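Local coordinates for protein putative sugar kinase PH1459 (Pyrococcus horikoshii, PDB 3EWM) that probably phosphorylates a sugar, perhaps fructose, at the expense of ATP, as a member of the PfkB carbohydrate kinase family, at residues V56-F61 against K81-H86; L10-I15 against G62-E67; S50-K55 against R77-D82. All blocks are in the same frame, centred on the assembly; numbering follows the deposited sequence.

Contact 1 of 3, residues V56-F61 against K81-H86; sequences VGNDPF and KDEKKH
Where two parallel strands run out together, V56 pairs with K81 and G57 with D82. Two hydrogen bonds hold this last stretch: the amide of D82 donates to V56 O across 2.6 Å, and one step later the chain answers in the other direction, N58 N reaching D82 O at 3.0 Å. G57 has its CA pressed against K85 O (3.3 Å), where segment 81-86 turns back past it.

Beyond the strands, side chains take over the pairing. The N58 side chain swings out with CG anti to the backbone N (chi1 179°), and this lays its amide across the carboxylate of E83, the two planes 79° apart. ND2 donates to E83 OE1 on its syn lone pair at 2.9 Å, the acceptor lying close to the amide plane. One end of the amide is therefore tied directly to the facing segment. The other end, OD1, is linked to K81 NZ through a water, though the 2.5 Å between N58 OD1 and that water is very short and leaves the detail of this link doubtful.

D82 OD1 accepts from K84 N at 2.7 Å, an Asx turn that starts the chain's reversal, while OD2 accepts a hydrogen bond from N111 ND2. D59 brings OD2 to within 3.4 Å of H86 CA and to the edge of the imidazole, near its plane. Its OD1 is occupied by T87 and by G62 N, and through the latter bond D59 is the N-cap of helix 60-71. F61 meets F91 edge-to-face and H86 the ring of Y104, both of the second subunit.

The whole is the C-terminal edge of the two parallel strands of a beta-alpha-beta unit, where one strand passes through a tight turn into its helix beside the end of its parallel partner.

Contact 2 of 3, residues L10-I15 against G62-E67; sequences LLIDLI and GEYLIE
L65 reaches from helix 60-71 to the start of strand 11-16. Its CB lies 4.0 Å from CD1 of L10, the two leucine side chains sliding past each other in opposite directions. With CG anti to the carbonyl carbon (chi1 -66°), the chain then heads for the strand backbone: CG comes within 3.9 Å of I12 CD1, and the two methyls lie side by side against the L11 peptide. CD1 sits 3.6 Å from L11 C and also touches L10 CG, while CD2 comes to 3.4 Å from L11 O and turns its other flank to I12 CD1.

That isoleucine methyl is shared. I12 CD1 also meets CD2 of Y64 at 3.5 Å, approaching the phenol ring obliquely, so one methyl touches both Y64 and L65. Across the two segments the contact is wholly apolar in its side chains.

The helix passes nearly at right angles to the strand (96°), its axis 8.6 Å away. V56 of strand 49-57 and P32 of strand 27-33 also pack on L65, and K30 makes a cation-pi contact with Y64. Helix 60-71 therefore lies where the large sheet, represented by strand 49-57, meets the smaller sheet of strands 11-16 and 27-33.

Contact 3 of 3, residues S50-K55 against R77-D82; sequences SSLISK and RGIVKD
V80 and S54 are joined by the shorter of two backbone hydrogen bonds, V80 N donating to S54 O at 2.9 Å; the other runs from S54 N to G78 O at 3.3 Å. The backbones pair in parallel, their directions only 6° apart. Further back the direct ladder gives way to a water that bridges L52 O and G78 N, 2.8 Å from each.

At the opposite end the pairing is ionic. K55 runs fully extended from CB, with CG anti to the backbone N (chi1 -156°), and lies over V80 before its ammonium nears D82. NZ is held by the carbonyl of N111 and by D116; its salt bridge to D82 OD2 is long and weak, at 3.5 Å, which is consistent with a charge shared among several acceptors.

Packing differs on the two faces. On one, K55 CG rests 3.9 Å from V80 CB. On the other, I79 sends CG1 to within 3.5 Å of L52 O and has its CD1 4.2 Å from L52 CD2, while L69 of helix 60-71 covers both residues. I53 CA lies 3.4 Å from G78 O, a CA-H...O contact.

Two parallel neighbours joined through helix 60-71 make a beta-alpha-beta crossover, here at one margin of the large sheet of the ribokinase-like fold, with strand 79-82 outermost.

In the fold
Contacts 1 and 3 are successive portions of a single pairing, strand 49-57 with strand 79-82, and they share K81 and D82; V56 N and V80 O, 2.8 Å apart, probably continue the ladder between them. Contact 3 is buried and dominated by backbone bonds and packing, with a long ion pair at one end, whereas contact 1, where the strands end, is partly exposed and leans on polar side chains, a water and turns. Contact 2 is also buried but mainly apolar, without hydrogen bonds between its segments, setting helix 60-71 against the smaller sheet. That helix connects the two paired strands, and L10 touches both V56 and I79. Contacts 1 and 2 reach the second subunit; contact 3 does not.

Contact 1 of 3, residues V56-F61 against K81-H86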
# COMPACT_ATOMS: atom_id res chain seq x y z
N VAL A 56 -7.26 -0.27 11.85
CA VAL A 56 -7.27 -0.39 10.38
C VAL A 56 -7.90 0.87 9.82
O VAL A 56 -8.41 1.71 10.57
CB VAL A 56 -8.07 -1.65 9.91
CG1 VAL A 56 -7.36 -2.94 10.33
CG2 VAL A 56 -9.50 -1.63 10.45
N GLY A 57 -7.85 1.02 8.50
CA GLY A 57 -8.50 2.13 7.85
C GLY A 57 -9.98 1.84 7.77
O GLY A 57 -10.41 0.67 7.72
N ASN A 58 -10.78 2.90 7.74
CA ASN A 58 -12.18 2.77 7.37
C ASN A 58 -12.24 2.58 5.86
O ASN A 58 -12.54 3.49 5.09
CB ASN A 58 -12.99 3.99 7.83
CG ASN A 58 -14.46 3.90 7.43
OD1 ASN A 58 -14.98 2.80 7.16
ND2 ASN A 58 -15.13 5.05 7.40
N ASP A 59 -11.90 1.37 5.43
CA ASP A 59 -11.77 1.06 4.02
C ASP A 59 -12.03 -0.43 3.81
O ASP A 59 -12.16 -1.17 4.78
CB ASP A 59 -10.43 1.56 3.46
CG ASP A 59 -9.20 0.99 4.17
OD1 ASP A 59 -9.12 -0.22 4.41
OD2 ASP A 59 -8.28 1.79 4.45
N PRO A 60 -12.13 -0.87 2.54
CA PRO A 60 -12.44 -2.26 2.24
C PRO A 60 -11.42 -3.23 2.85
O PRO A 60 -11.78 -4.35 3.19
CB PRO A 60 -12.34 -2.33 0.73
CG PRO A 60 -12.72 -0.92 0.30
CD PRO A 60 -12.00 -0.08 1.30
N PHE A 61 -10.17 -2.78 2.94
CA PHE A 61 -9.11 -3.65 3.44
C PHE A 61 -9.25 -3.83 4.94
O PHE A 61 -9.04 -4.91 5.46
CB PHE A 61 -7.73 -3.12 3.04
CG PHE A 61 -7.38 -3.38 1.58
CD1 PHE A 61 -8.26 -4.08 0.74
CD2 PHE A 61 -6.17 -2.94 1.06
CE1 PHE A 61 -7.94 -4.35 -0.58
CE2 PHE A 61 -5.84 -3.21 -0.26
CZ PHE A 61 -6.72 -3.91 -1.09
N LYS A 81 -11.23 1.70 13.68
CA LYS A 81 -11.16 2.16 12.31
C LYS A 81 -10.67 3.59 12.31
O LYS A 81 -11.23 4.46 12.98
CB LYS A 81 -12.51 2.05 11.61
CG LYS A 81 -13.01 0.63 11.53
CD LYS A 81 -14.19 0.52 10.57
CE LYS A 81 -14.52 -0.94 10.32
NZ LYS A 81 -15.49 -1.08 9.19
N ASP A 82 -9.60 3.81 11.57
CA ASP A 82 -9.00 5.11 11.40
C ASP A 82 -9.64 5.80 10.20
O ASP A 82 -9.66 5.28 9.09
CB ASP A 82 -7.50 4.94 11.19
CG ASP A 82 -6.73 6.21 11.44
OD1 ASP A 82 -7.20 7.29 11.03
OD2 ASP A 82 -5.63 6.11 12.01
N GLU A 83 -10.22 6.97 10.47
CA GLU A 83 -10.81 7.77 9.41
C GLU A 83 -9.78 8.59 8.64
O GLU A 83 -10.09 9.17 7.60
CB GLU A 83 -11.89 8.70 10.01
CG GLU A 83 -13.03 7.95 10.70
CD GLU A 83 -13.87 7.12 9.75
OE1 GLU A 83 -13.81 7.35 8.52
OE2 GLU A 83 -14.61 6.23 10.23
N LYS A 84 -8.56 8.66 9.15
CA LYS A 84 -7.52 9.46 8.50
C LYS A 84 -6.36 8.66 7.89
O LYS A 84 -5.54 9.23 7.17
CB LYS A 84 -6.96 10.50 9.48
CG LYS A 84 -8.01 11.41 10.12
CD LYS A 84 -8.56 12.37 9.11
CE LYS A 84 -9.44 13.41 9.79
NZ LYS A 84 -10.28 14.12 8.77
N LYS A 85 -6.25 7.38 8.20
CA LYS A 85 -5.15 6.59 7.66
C LYS A 85 -5.75 5.35 7.04
O LYS A 85 -6.79 4.89 7.46
CB LYS A 85 -4.11 6.21 8.73
CG LYS A 85 -3.49 7.37 9.54
CD LYS A 85 -2.64 8.30 8.71
CE LYS A 85 -2.02 9.40 9.58
NZ LYS A 85 -1.06 10.21 8.78
N HIS A 86 -5.10 4.85 6.01
CA HIS A 86 -5.57 3.64 5.34
C HIS A 86 -5.03 2.42 6.05
O HIS A 86 -4.06 2.51 6.81
CB HIS A 86 -5.16 3.67 3.87
CG HIS A 86 -5.77 4.82 3.15
ND1 HIS A 86 -5.05 5.94 2.77
CD2 HIS A 86 -7.06 5.09 2.84
CE1 HIS A 86 -5.87 6.82 2.21
NE2 HIS A 86 -7.09 6.32 2.24
O HOH W 1 -14.90 0.32 6.86

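Contact 2 of 3, residues L10-I15 against G62-E67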
# COMPACT_ATOMS: atom_id res chain seq x y z
N LEU A 10 -1.88 -4.91 12.24
CA LEU A 10 -2.84 -5.72 11.51
C LEU A 10 -2.89 -5.10 10.15
O LEU A 10 -3.15 -3.88 10.00
CB LEU A 10 -4.22 -5.71 12.19
CG LEU A 10 -5.42 -6.28 11.41
CD1 LEU A 10 -5.24 -7.76 11.08
CD2 LEU A 10 -6.75 -6.03 12.16
N LEU A 11 -2.59 -5.91 9.14
CA LEU A 11 -2.37 -5.36 7.81
C LEU A 11 -2.72 -6.34 6.71
O LEU A 11 -2.91 -7.54 6.97
CB LEU A 11 -0.89 -4.92 7.66
CG LEU A 11 0.21 -5.90 8.10
CD1 LEU A 11 0.37 -7.02 7.10
CD2 LEU A 11 1.54 -5.17 8.29
N ILE A 12 -2.78 -5.83 5.48
CA ILE A 12 -2.86 -6.65 4.28
C ILE A 12 -1.45 -7.08 3.85
O ILE A 12 -0.56 -6.25 3.63
CB ILE A 12 -3.52 -5.88 3.07
CG1 ILE A 12 -4.91 -5.35 3.44
CG2 ILE A 12 -3.54 -6.76 1.83
CD1 ILE A 12 -6.00 -6.46 3.54
N ASP A 13 -1.23 -8.38 3.78
CA ASP A 13 -0.04 -8.87 3.12
C ASP A 13 -0.40 -9.04 1.66
O ASP A 13 -1.33 -9.77 1.30
CB ASP A 13 0.41 -10.23 3.66
CG ASP A 13 1.19 -10.13 4.95
OD1 ASP A 13 1.73 -9.06 5.25
OD2 ASP A 13 1.29 -11.15 5.66
N LEU A 14 0.35 -8.36 0.81
CA LEU A 14 0.21 -8.58 -0.62
C LEU A 14 1.37 -9.46 -1.01
O LEU A 14 2.52 -9.03 -1.05
CB LEU A 14 0.18 -7.26 -1.37
CG LEU A 14 -1.19 -6.64 -1.05
CD1 LEU A 14 -1.07 -5.15 -0.73
CD2 LEU A 14 -2.18 -6.94 -2.15
N ILE A 15 1.07 -10.73 -1.21
CA ILE A 15 2.14 -11.71 -1.33
C ILE A 15 2.41 -12.05 -2.77
O ILE A 15 1.53 -12.55 -3.47
CB ILE A 15 1.80 -12.99 -0.55
CG1 ILE A 15 1.47 -12.60 0.89
CG2 ILE A 15 2.98 -13.96 -0.59
CD1 ILE A 15 1.45 -13.70 1.83
N GLY A 62 -9.63 -2.75 5.62
CA GLY A 62 -9.96 -2.81 7.04
C GLY A 62 -11.11 -3.75 7.30
O GLY A 62 -11.05 -4.59 8.21
N GLU A 63 -12.17 -3.61 6.51
CA GLU A 63 -13.32 -4.53 6.63
C GLU A 63 -12.94 -5.97 6.39
O GLU A 63 -13.35 -6.83 7.13
CB GLU A 63 -14.41 -4.14 5.65
CG GLU A 63 -15.10 -2.85 6.04
CD GLU A 63 -15.73 -2.15 4.87
OE1 GLU A 63 -16.11 -2.83 3.89
OE2 GLU A 63 -15.85 -0.90 4.93
N TYR A 64 -12.13 -6.22 5.36
CA TYR A 64 -11.63 -7.55 5.08
C TYR A 64 -10.92 -8.16 6.26
O TYR A 64 -11.20 -9.30 6.65
CB TYR A 64 -10.70 -7.52 3.87
CG TYR A 64 -9.90 -8.76 3.63
CD1 TYR A 64 -10.47 -9.89 3.04
CD2 TYR A 64 -8.54 -8.80 3.96
CE1 TYR A 64 -9.72 -11.01 2.79
CE2 TYR A 64 -7.78 -9.92 3.71
CZ TYR A 64 -8.39 -11.03 3.13
OH TYR A 64 -7.64 -12.15 2.87
N LEU A 65 -9.96 -7.42 6.82
CA LEU A 65 -9.19 -7.95 7.94
C LEU A 65 -10.07 -8.30 9.13
O LEU A 65 -9.91 -9.36 9.73
CB LEU A 65 -8.09 -6.96 8.37
CG LEU A 65 -7.03 -6.79 7.29
CD1 LEU A 65 -6.09 -5.63 7.66
CD2 LEU A 65 -6.25 -8.07 7.06
N ILE A 66 -11.00 -7.41 9.47
CA ILE A 66 -11.88 -7.67 10.60
C ILE A 66 -12.71 -8.93 10.31
O ILE A 66 -12.84 -9.80 11.17
CB ILE A 66 -12.78 -6.44 10.90
CG1 ILE A 66 -11.93 -5.27 11.45
CG2 ILE A 66 -13.87 -6.81 11.88
CD1 ILE A 66 -12.63 -3.92 11.36
N GLU A 67 -13.22 -9.04 9.10
CA GLU A 67 -14.05 -10.20 8.72
C GLU A 67 -13.26 -11.50 8.80
O GLU A 67 -13.77 -12.49 9.31
CB GLU A 67 -14.63 -10.03 7.32
CG GLU A 67 -15.81 -9.04 7.25
CD GLU A 67 -16.35 -8.87 5.83
OE1 GLU A 67 -15.87 -9.59 4.91
OE2 GLU A 67 -17.20 -7.96 5.63

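Contact 3 of 3, residues S50-K55 against R77-D82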
# COMPACT_ATOMS: atom_id res chain seq x y z
N SER A 50 -9.24 -15.22 22.15
CA SER A 50 -8.18 -14.40 21.57
C SER A 50 -8.76 -13.08 21.12
O SER A 50 -9.78 -13.04 20.45
CB SER A 50 -7.57 -15.12 20.37
OG SER A 50 -6.51 -14.39 19.84
N SER A 51 -8.09 -11.99 21.50
CA SER A 51 -8.53 -10.65 21.14
C SER A 51 -7.36 -9.92 20.52
O SER A 51 -6.22 -10.07 20.95
CB SER A 51 -8.96 -9.85 22.37
OG SER A 51 -10.15 -10.35 22.92
N LEU A 52 -7.65 -9.13 19.50
CA LEU A 52 -6.63 -8.34 18.87
C LEU A 52 -6.95 -6.87 18.99
O LEU A 52 -8.06 -6.42 18.67
CB LEU A 52 -6.47 -8.74 17.40
CG LEU A 52 -5.46 -7.91 16.58
CD1 LEU A 52 -4.02 -8.13 17.07
CD2 LEU A 52 -5.61 -8.29 15.11
N ILE A 53 -5.99 -6.12 19.49
CA ILE A 53 -6.09 -4.68 19.55
C ILE A 53 -5.21 -4.13 18.45
O ILE A 53 -4.00 -4.36 18.42
CB ILE A 53 -5.66 -4.15 20.92
CG1 ILE A 53 -6.70 -4.55 21.98
CG2 ILE A 53 -5.43 -2.59 20.87
CD1 ILE A 53 -6.10 -4.74 23.34
N SER A 54 -5.84 -3.41 17.54
CA SER A 54 -5.15 -2.86 16.42
C SER A 54 -5.98 -1.73 15.82
O SER A 54 -6.98 -1.29 16.41
CB SER A 54 -4.86 -3.93 15.37
OG SER A 54 -3.91 -3.42 14.45
N LYS A 55 -5.57 -1.27 14.65
CA LYS A 55 -6.25 -0.17 14.02
C LYS A 55 -6.12 -0.37 12.54
O LYS A 55 -5.03 -0.64 12.03
CB LYS A 55 -5.62 1.17 14.45
CG LYS A 55 -6.57 2.36 14.33
CD LYS A 55 -5.95 3.59 14.93
CE LYS A 55 -6.85 4.81 14.76
NZ LYS A 55 -6.27 6.01 15.42
N ARG A 77 -13.42 -6.50 18.52
CA ARG A 77 -13.97 -5.30 19.14
C ARG A 77 -12.90 -4.24 19.40
O ARG A 77 -13.17 -3.04 19.29
CB ARG A 77 -14.72 -5.62 20.44
CG ARG A 77 -16.11 -6.28 20.27
CD ARG A 77 -16.61 -6.79 21.64
NE ARG A 77 -15.51 -7.50 22.32
CZ ARG A 77 -15.37 -7.64 23.64
NH1 ARG A 77 -16.27 -7.15 24.49
NH2 ARG A 77 -14.29 -8.28 24.10
N GLY A 78 -11.69 -4.69 19.74
CA GLY A 78 -10.57 -3.78 19.98
C GLY A 78 -9.83 -3.33 18.72
O GLY A 78 -8.76 -2.72 18.80
N ILE A 79 -10.39 -3.62 17.55
CA ILE A 79 -9.83 -3.08 16.31
C ILE A 79 -10.56 -1.80 15.96
O ILE A 79 -11.77 -1.80 15.72
CB ILE A 79 -9.86 -4.09 15.14
CG1 ILE A 79 -9.14 -5.38 15.54
CG2 ILE A 79 -9.27 -3.46 13.86
CD1 ILE A 79 -9.34 -6.50 14.57
N VAL A 80 -9.81 -0.70 15.94
CA VAL A 80 -10.38 0.63 15.69
C VAL A 80 -10.27 0.95 14.20
O VAL A 80 -9.36 0.48 13.52
CB VAL A 80 -9.67 1.71 16.54
CG1 VAL A 80 -10.12 3.11 16.15
CG2 VAL A 80 -9.91 1.46 18.01
N LYS A 81 -11.23 1.70 13.68
CA LYS A 81 -11.16 2.16 12.31
C LYS A 81 -10.67 3.59 12.31
O LYS A 81 -11.23 4.46 12.98
CB LYS A 81 -12.51 2.05 11.61
CG LYS A 81 -13.01 0.63 11.53
CD LYS A 81 -14.19 0.52 10.57
CE LYS A 81 -14.52 -0.94 10.32
NZ LYS A 81 -15.49 -1.08 9.19
N ASP A 82 -9.60 3.81 11.57
CA ASP A 82 -9.00 5.11 11.40
C ASP A 82 -9.64 5.80 10.20
O ASP A 82 -9.66 5.28 9.09
CB ASP A 82 -7.50 4.94 11.19
CG ASP A 82 -6.73 6.21 11.44
OD1 ASP A 82 -7.20 7.29 11.03
OD2 ASP A 82 -5.63 6.11 12.01
O HOH W 2 -10.41 -7.14 19.93